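Local coordinates for protein PA-I Galactophilic Lectin (Enterobacter cloacae, PDB 6YGQ) that probably binds galactose-type sugars through a calcium ion, as a lectin related to the PA-IL family, at residues E48-R59 with N128-E139. Residues are numbered along the deposited sequence; the frame is centred on the assembly and turned at random.
Sequences EIITILASGWAR and NAGEFSVEVYRE. With CA (calcium ion), chain E.
Strands 49-55 and 129-139 run antiparallel, their axes 4.5 Å apart, and paired backbone bonds at Thr51-Tyr137, Leu53-Glu135 and Ser55-Ser133 resume at Arg59-Ala129 beyond an interruption, where a water bridges Trp57 O and Glu131 N. Gly56 and Gly130, with no side chain and with backbone angles that suit glycine, let the chains pass closely there. The flat Phe132 ring lies beside the Gly56 backbone, its CE1 3.8 Å from Ala58 CB, where such small residues accommodate it. On one face, branched aliphatics fill the interior: Ile52 CG2 presses tightly on Val134 CG1 at 3.4 Å, both methyls anti to their own backbone N. The other face meets the second subunit. There Leu53 CD1 lies 3.7 Å from Tyr137 CE1, and Tyr137 OH donates to Glu135 OE1 from above the carboxylate plane. Glu139, bent at chi2 (-78°), folds back over Thr51, whose OG1 donates to the anti lone pair of OE2 at 2.7 Å; Arg105 of the second subunit salt-bridges OE1 and Tyr104 of that subunit hydrogen-bonds OE2, which would help to stabilise the buried carboxylate. Where 48-59 begins and 128-139 ends, Glu48 OE1 meets the guanidinium edge of Arg138 in plane, 2.6 Å from NH1. At the other end Asn128 ND2 donates to Ala32 O, and OD1 binds calcium at 2.4 Å, one ligand of a site completed by Asn60 O, Asp120, Gln124 O, Asp127 and two waters in a PA-IL-like β-sandwich, consistent with calcium-dependent sugar binding.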
ATOM      1  N   GLU A  48     -15.789 -14.077   9.832  1.00 36.02           N
ATOM      2  CA  GLU A  48     -16.074 -12.811   9.173  1.00 33.85           C
ATOM      3  C   GLU A  48     -14.962 -12.491   8.179  1.00 31.62           C
ATOM      4  O   GLU A  48     -13.814 -12.913   8.342  1.00 31.77           O
ATOM      5  CB  GLU A  48     -16.214 -11.693  10.209  1.00 31.58           C
ATOM      6  CG  GLU A  48     -17.420 -11.864  11.134  1.00 35.22           C
ATOM      7  CD  GLU A  48     -17.516 -10.790  12.208  1.00 37.09           C
ATOM      8  OE1 GLU A  48     -16.510 -10.095  12.461  1.00 36.32           O
ATOM      9  OE2 GLU A  48     -18.603 -10.645  12.806  1.00 39.62           O
ATOM     10  N   ILE A  49     -15.314 -11.754   7.128  1.00 24.94           N
ATOM     11  CA  ILE A  49     -14.368 -11.366   6.086  1.00 22.33           C
ATOM     12  C   ILE A  49     -14.191  -9.856   6.153  1.00 21.56           C
ATOM     13  O   ILE A  49     -15.171  -9.105   6.077  1.00 23.65           O
ATOM     14  CB  ILE A  49     -14.842 -11.801   4.691  1.00 23.66           C
ATOM     15  CG1 ILE A  49     -15.104 -13.308   4.662  1.00 25.56           C
ATOM     16  CG2 ILE A  49     -13.804 -11.424   3.640  1.00 22.37           C
ATOM     17  CD1 ILE A  49     -15.680 -13.805   3.349  1.00 27.86           C
ATOM     18  N   ILE A  50     -12.941  -9.410   6.288  1.00 19.26           N
ATOM     19  CA  ILE A  50     -12.629  -7.992   6.360  1.00 19.74           C
ATOM     20  C   ILE A  50     -11.485  -7.677   5.407  1.00 19.38           C
ATOM     21  O   ILE A  50     -10.717  -8.553   5.003  1.00 19.76           O
ATOM     22  CB  ILE A  50     -12.271  -7.537   7.794  1.00 18.73           C
ATOM     23  CG1 ILE A  50     -11.014  -8.243   8.304  1.00 19.17           C
ATOM     24  CG2 ILE A  50     -13.439  -7.790   8.737  1.00 18.32           C
ATOM     25  CD1 ILE A  50     -10.432  -7.612   9.557  1.00 18.08           C
ATOM     26  N   THR A  51     -11.382  -6.400   5.055  1.00 16.68           N
ATOM     27  CA  THR A  51     -10.298  -5.897   4.225  1.00 16.76           C
ATOM     28  C   THR A  51      -9.625  -4.745   4.954  1.00 15.99           C
ATOM     29  O   THR A  51     -10.301  -3.835   5.444  1.00 17.35           O
ATOM     30  CB  THR A  51     -10.811  -5.442   2.856  1.00 17.53           C
ATOM     31  OG1 THR A  51     -11.173  -6.592   2.078  1.00 17.58           O
ATOM     32  CG2 THR A  51      -9.744  -4.640   2.126  1.00 17.61           C
ATOM     33  N   ILE A  52      -8.299  -4.792   5.030  1.00 15.17           N
ATOM     34  CA  ILE A  52      -7.503  -3.752   5.668  1.00 14.41           C
ATOM     35  C   ILE A  52      -6.629  -3.108   4.599  1.00 15.08           C
ATOM     36  O   ILE A  52      -5.988  -3.813   3.809  1.00 16.03           O
ATOM     37  CB  ILE A  52      -6.644  -4.313   6.817  1.00 14.39           C
ATOM     38  CG1 ILE A  52      -7.513  -5.099   7.803  1.00 13.72           C
ATOM     39  CG2 ILE A  52      -5.922  -3.180   7.534  1.00 14.31           C
ATOM     40  CD1 ILE A  52      -6.734  -6.097   8.642  1.00 12.98           C
ATOM     41  N   LEU A  53      -6.611  -1.775   4.572  1.00 14.41           N
ATOM     42  CA  LEU A  53      -5.828  -1.003   3.616  1.00 14.46           C
ATOM     43  C   LEU A  53      -5.018   0.048   4.357  1.00 13.10           C
ATOM     44  O   LEU A  53      -5.519   0.671   5.297  1.00 13.69           O
ATOM     45  CB  LEU A  53      -6.728  -0.317   2.587  1.00 16.82           C
ATOM     46  CG  LEU A  53      -7.751  -1.210   1.888  1.00 20.23           C
ATOM     47  CD1 LEU A  53      -8.732  -0.358   1.097  1.00 23.01           C
ATOM     48  CD2 LEU A  53      -7.046  -2.211   0.991  1.00 20.53           C
ATOM     49  N   ALA A  54      -3.778   0.272   3.919  1.00 14.25           N
ATOM     50  CA  ALA A  54      -2.897   1.161   4.661  1.00 14.03           C
ATOM     51  C   ALA A  54      -1.958   1.922   3.736  1.00 14.46           C
ATOM     52  O   ALA A  54      -1.677   1.506   2.610  1.00 14.46           O
ATOM     53  CB  ALA A  54      -2.077   0.381   5.699  1.00 12.15           C
ATOM     54  N   SER A  55      -1.472   3.051   4.247  1.00 13.48           N
ATOM     55  CA  SER A  55      -0.508   3.894   3.557  1.00 12.34           C
ATOM     56  C   SER A  55       0.218   4.726   4.602  1.00 12.82           C
ATOM     57  O   SER A  55      -0.246   4.867   5.737  1.00 13.89           O
ATOM     58  CB  SER A  55      -1.191   4.799   2.525  1.00 12.57           C
ATOM     59  OG  SER A  55      -2.071   5.715   3.158  1.00 14.67           O
ATOM     60  N   GLY A  56       1.362   5.272   4.212  1.00 13.17           N
ATOM     61  CA  GLY A  56       2.078   6.227   5.034  1.00 13.88           C
ATOM     62  C   GLY A  56       3.552   5.893   5.145  1.00 13.31           C
ATOM     63  O   GLY A  56       4.020   4.836   4.730  1.00 13.13           O
ATOM     64  N   TRP A  57       4.284   6.843   5.726  1.00 11.61           N
ATOM     65  CA  TRP A  57       5.717   6.708   5.945  1.00 12.59           C
ATOM     66  C   TRP A  57       6.011   6.762   7.437  1.00 14.21           C
ATOM     67  O   TRP A  57       5.556   7.675   8.133  1.00 14.84           O
ATOM     68  CB  TRP A  57       6.503   7.817   5.236  1.00 12.17           C
ATOM     69  CG  TRP A  57       6.412   7.794   3.739  1.00 12.92           C
ATOM     70  CD1 TRP A  57       5.820   8.733   2.945  1.00 14.55           C
ATOM     71  CD2 TRP A  57       6.940   6.796   2.856  1.00 13.04           C
ATOM     72  NE1 TRP A  57       5.943   8.381   1.622  1.00 14.53           N
ATOM     73  CE2 TRP A  57       6.627   7.195   1.540  1.00 13.89           C
ATOM     74  CE3 TRP A  57       7.646   5.604   3.050  1.00 13.17           C
ATOM     75  CZ2 TRP A  57       6.993   6.443   0.424  1.00 15.33           C
ATOM     76  CZ3 TRP A  57       8.005   4.859   1.943  1.00 14.42           C
ATOM     77  CH2 TRP A  57       7.678   5.281   0.647  1.00 15.27           C
ATOM     78  N   ALA A  58       6.787   5.795   7.918  1.00 14.64           N
ATOM     79  CA  ALA A  58       7.216   5.767   9.308  1.00 15.17           C
ATOM     80  C   ALA A  58       8.690   5.403   9.361  1.00 17.45           C
ATOM     81  O   ALA A  58       9.163   4.581   8.571  1.00 20.03           O
ATOM     82  CB  ALA A  58       6.396   4.765  10.129  1.00 14.23           C
ATOM     83  N   ARG A  59       9.412   6.021  10.287  1.00 15.84           N
ATOM     84  CA  ARG A  59      10.815   5.706  10.520  1.00 17.61           C
ATOM     85  C   ARG A  59      10.928   4.782  11.726  1.00 16.50           C
ATOM     86  O   ARG A  59      10.281   5.014  12.753  1.00 16.70           O
ATOM     87  CB  ARG A  59      11.631   6.978  10.751  1.00 21.51           C
ATOM     88  CG  ARG A  59      11.707   7.896   9.542  1.00 27.61           C
ATOM     89  CD  ARG A  59      11.858   9.349   9.967  1.00 36.26           C
ATOM     90  NE  ARG A  59      13.200   9.635  10.469  1.00 44.12           N
ATOM     91  CZ  ARG A  59      13.479  10.536  11.408  1.00 49.37           C
ATOM     92  NH1 ARG A  59      12.510  11.251  11.964  1.00 50.06           N
ATOM     93  NH2 ARG A  59      14.734  10.721  11.792  1.00 52.50           N
ATOM     94  N   ASN A 128      11.366   5.879  16.927  1.00 14.29           N
ATOM     95  CA  ASN A 128      10.623   5.827  15.681  1.00 14.55           C
ATOM     96  C   ASN A 128       9.926   7.163  15.433  1.00 15.03           C
ATOM     97  O   ASN A 128      10.014   8.102  16.229  1.00 15.52           O
ATOM     98  CB  ASN A 128       9.621   4.675  15.706  1.00 13.87           C
ATOM     99  CG  ASN A 128      10.297   3.326  15.827  1.00 15.69           C
ATOM    100  OD1 ASN A 128      11.520   3.226  15.755  1.00 16.58           O
ATOM    101  ND2 ASN A 128       9.503   2.279  16.013  1.00 17.36           N
ATOM    102  N   ALA A 129       9.230   7.251  14.304  1.00 17.25           N
ATOM    103  CA  ALA A 129       8.528   8.472  13.939  1.00 18.85           C
ATOM    104  C   ALA A 129       7.502   8.145  12.868  1.00 18.33           C
ATOM    105  O   ALA A 129       7.651   7.172  12.124  1.00 16.33           O
ATOM    106  CB  ALA A 129       9.498   9.550  13.438  1.00 22.19           C
ATOM    107  N   GLY A 130       6.459   8.965  12.803  1.00 18.89           N
ATOM    108  CA  GLY A 130       5.457   8.829  11.769  1.00 18.00           C
ATOM    109  C   GLY A 130       4.334   7.888  12.150  1.00 16.12           C
ATOM    110  O   GLY A 130       4.304   7.281  13.223  1.00 14.47           O
ATOM    111  N   GLU A 131       3.387   7.761  11.224  1.00 17.39           N
ATOM    112  CA  GLU A 131       2.180   6.991  11.462  1.00 16.46           C
ATOM    113  C   GLU A 131       1.658   6.455  10.139  1.00 14.73           C
ATOM    114  O   GLU A 131       1.900   7.040   9.078  1.00 14.57           O
ATOM    115  CB  GLU A 131       1.096   7.844  12.139  1.00 16.92           C
ATOM    116  CG  GLU A 131       0.532   8.915  11.215  1.00 18.73           C
ATOM    117  CD  GLU A 131      -0.381   9.911  11.907  1.00 22.10           C
ATOM    118  OE1 GLU A 131      -0.490   9.884  13.151  1.00 22.89           O
ATOM    119  OE2 GLU A 131      -0.992  10.730  11.188  1.00 24.78           O
ATOM    120  N   PHE A 132       0.935   5.344  10.212  1.00 14.45           N
ATOM    121  CA  PHE A 132       0.219   4.805   9.068  1.00 13.95           C
ATOM    122  C   PHE A 132      -1.258   5.163   9.194  1.00 15.11           C
ATOM    123  O   PHE A 132      -1.812   5.180  10.298  1.00 16.93           O
ATOM    124  CB  PHE A 132       0.371   3.284   8.965  1.00 12.24           C
ATOM    125  CG  PHE A 132       1.783   2.817   8.700  1.00 12.61           C
ATOM    126  CD1 PHE A 132       2.655   3.567   7.927  1.00 12.76           C
ATOM    127  CD2 PHE A 132       2.233   1.614   9.226  1.00 13.45           C
ATOM    128  CE1 PHE A 132       3.947   3.128   7.689  1.00 12.84           C
ATOM    129  CE2 PHE A 132       3.523   1.171   8.990  1.00 12.35           C
ATOM    130  CZ  PHE A 132       4.380   1.928   8.221  1.00 11.91           C
ATOM    131  N   SER A 133      -1.878   5.474   8.059  1.00 14.46           N
ATOM    132  CA  SER A 133      -3.325   5.598   7.962  1.00 15.84           C
ATOM    133  C   SER A 133      -3.889   4.261   7.500  1.00 16.18           C
ATOM    134  O   SER A 133      -3.455   3.723   6.476  1.00 16.32           O
ATOM    135  CB  SER A 133      -3.710   6.701   6.979  1.00 17.39           C
ATOM    136  OG  SER A 133      -3.317   7.969   7.464  1.00 20.01           O
ATOM    137  N   VAL A 134      -4.851   3.726   8.250  1.00 14.87           N
ATOM    138  CA  VAL A 134      -5.386   2.393   8.001  1.00 15.55           C
ATOM    139  C   VAL A 134      -6.906   2.451   7.959  1.00 16.51           C
ATOM    140  O   VAL A 134      -7.537   3.098   8.802  1.00 16.55           O
ATOM    141  CB  VAL A 134      -4.921   1.385   9.074  1.00 15.58           C
ATOM    142  CG1 VAL A 134      -5.351  -0.023   8.695  1.00 15.66           C
ATOM    143  CG2 VAL A 134      -3.413   1.460   9.274  1.00 14.18           C
ATOM    144  N   GLU A 135      -7.489   1.767   6.976  1.00 17.68           N
ATOM    145  CA  GLU A 135      -8.929   1.600   6.853  1.00 20.55           C
ATOM    146  C   GLU A 135      -9.275   0.119   6.960  1.00 19.87           C
ATOM    147  O   GLU A 135      -8.514  -0.742   6.508  1.00 18.62           O
ATOM    148  CB  GLU A 135      -9.446   2.159   5.518  1.00 22.38           C
ATOM    149  CG  GLU A 135      -9.085   3.615   5.253  1.00 23.75           C
ATOM    150  CD  GLU A 135      -9.115   3.972   3.772  1.00 25.30           C
ATOM    151  OE1 GLU A 135      -9.692   3.199   2.975  1.00 25.35           O
ATOM    152  OE2 GLU A 135      -8.561   5.031   3.404  1.00 26.85           O
ATOM    153  N   VAL A 136     -10.430  -0.175   7.560  1.00 15.22           N
ATOM    154  CA  VAL A 136     -10.914  -1.543   7.714  1.00 15.33           C
ATOM    155  C   VAL A 136     -12.342  -1.615   7.190  1.00 16.94           C
ATOM    156  O   VAL A 136     -13.193  -0.807   7.583  1.00 18.58           O
ATOM    157  CB  VAL A 136     -10.861  -2.016   9.180  1.00 16.23           C
ATOM    158  CG1 VAL A 136     -11.273  -3.482   9.283  1.00 17.45           C
ATOM    159  CG2 VAL A 136      -9.473  -1.806   9.758  1.00 14.86           C
ATOM    160  N   TYR A 137     -12.605  -2.590   6.321  1.00 18.97           N
ATOM    161  CA  TYR A 137     -13.902  -2.764   5.683  1.00 20.29           C
ATOM    162  C   TYR A 137     -14.454  -4.151   5.980  1.00 21.01           C
ATOM    163  O   TYR A 137     -13.701  -5.126   6.055  1.00 21.46           O
ATOM    164  CB  TYR A 137     -13.797  -2.577   4.161  1.00 20.69           C
ATOM    165  CG  TYR A 137     -13.345  -1.200   3.748  1.00 21.36           C
ATOM    166  CD1 TYR A 137     -11.995  -0.894   3.635  1.00 19.58           C
ATOM    167  CD2 TYR A 137     -14.268  -0.202   3.476  1.00 23.38           C
ATOM    168  CE1 TYR A 137     -11.581   0.369   3.263  1.00 18.79           C
ATOM    169  CE2 TYR A 137     -13.865   1.059   3.105  1.00 23.03           C
ATOM    170  CZ  TYR A 137     -12.522   1.340   2.997  1.00 20.70           C
ATOM    171  OH  TYR A 137     -12.124   2.602   2.625  1.00 21.33           O
ATOM    172  N   ARG A 138     -15.772  -4.229   6.142  1.00 21.95           N
ATOM    173  CA  ARG A 138     -16.469  -5.501   6.275  1.00 23.35           C
ATOM    174  C   ARG A 138     -16.885  -5.983   4.889  1.00 23.46           C
ATOM    175  O   ARG A 138     -17.465  -5.217   4.110  1.00 24.06           O
ATOM    176  CB  ARG A 138     -17.692  -5.351   7.180  1.00 26.37           C
ATOM    177  CG  ARG A 138     -18.393  -6.659   7.523  1.00 31.43           C
ATOM    178  CD  ARG A 138     -17.911  -7.231   8.854  1.00 37.46           C
ATOM    179  NE  ARG A 138     -18.158  -6.327   9.976  1.00 50.74           N
ATOM    180  CZ  ARG A 138     -17.875  -6.606  11.245  1.00 76.74           C
ATOM    181  NH1 ARG A 138     -17.335  -7.774  11.569  1.00 87.91           N
ATOM    182  NH2 ARG A 138     -18.135  -5.717  12.194  1.00 90.70           N
ATOM    183  N   GLU A 139     -16.584  -7.241   4.581  1.00 27.69           N
ATOM    184  CA  GLU A 139     -16.886  -7.815   3.279  1.00 28.29           C
ATOM    185  C   GLU A 139     -17.974  -8.875   3.400  1.00 31.03           C
ATOM    186  O   GLU A 139     -18.174  -9.483   4.455  1.00 30.77           O
ATOM    187  CB  GLU A 139     -15.639  -8.439   2.639  1.00 26.08           C
ATOM    188  CG  GLU A 139     -14.445  -7.510   2.536  1.00 23.72           C
ATOM    189  CD  GLU A 139     -14.553  -6.526   1.386  1.00 25.29           C
ATOM    190  OE1 GLU A 139     -15.667  -6.339   0.852  1.00 27.20           O
ATOM    191  OE2 GLU A 139     -13.517  -5.936   1.018  1.00 25.46           O
TER
HETATM  192 CA    CA E 201      13.264   1.775  16.431  1.00 15.57          CA
HETATM  193  O   HOH W   1     -18.092 -10.902   6.715  1.00 35.00           O
HETATM  194  O   HOH W   2      -4.638   4.115   3.688  1.00 18.53           O
HETATM  195  O   HOH W   3      -1.245   8.018   5.086  1.00 27.29           O
HETATM  196  O   HOH W   4       3.810   9.626   9.038  1.00 16.13           O
HETATM  197  O   HOH W   5      15.764   1.715  16.874  1.00 20.90           O
HETATM  198  O   HOH W   6      14.255  -0.358  15.657  1.00 17.64           O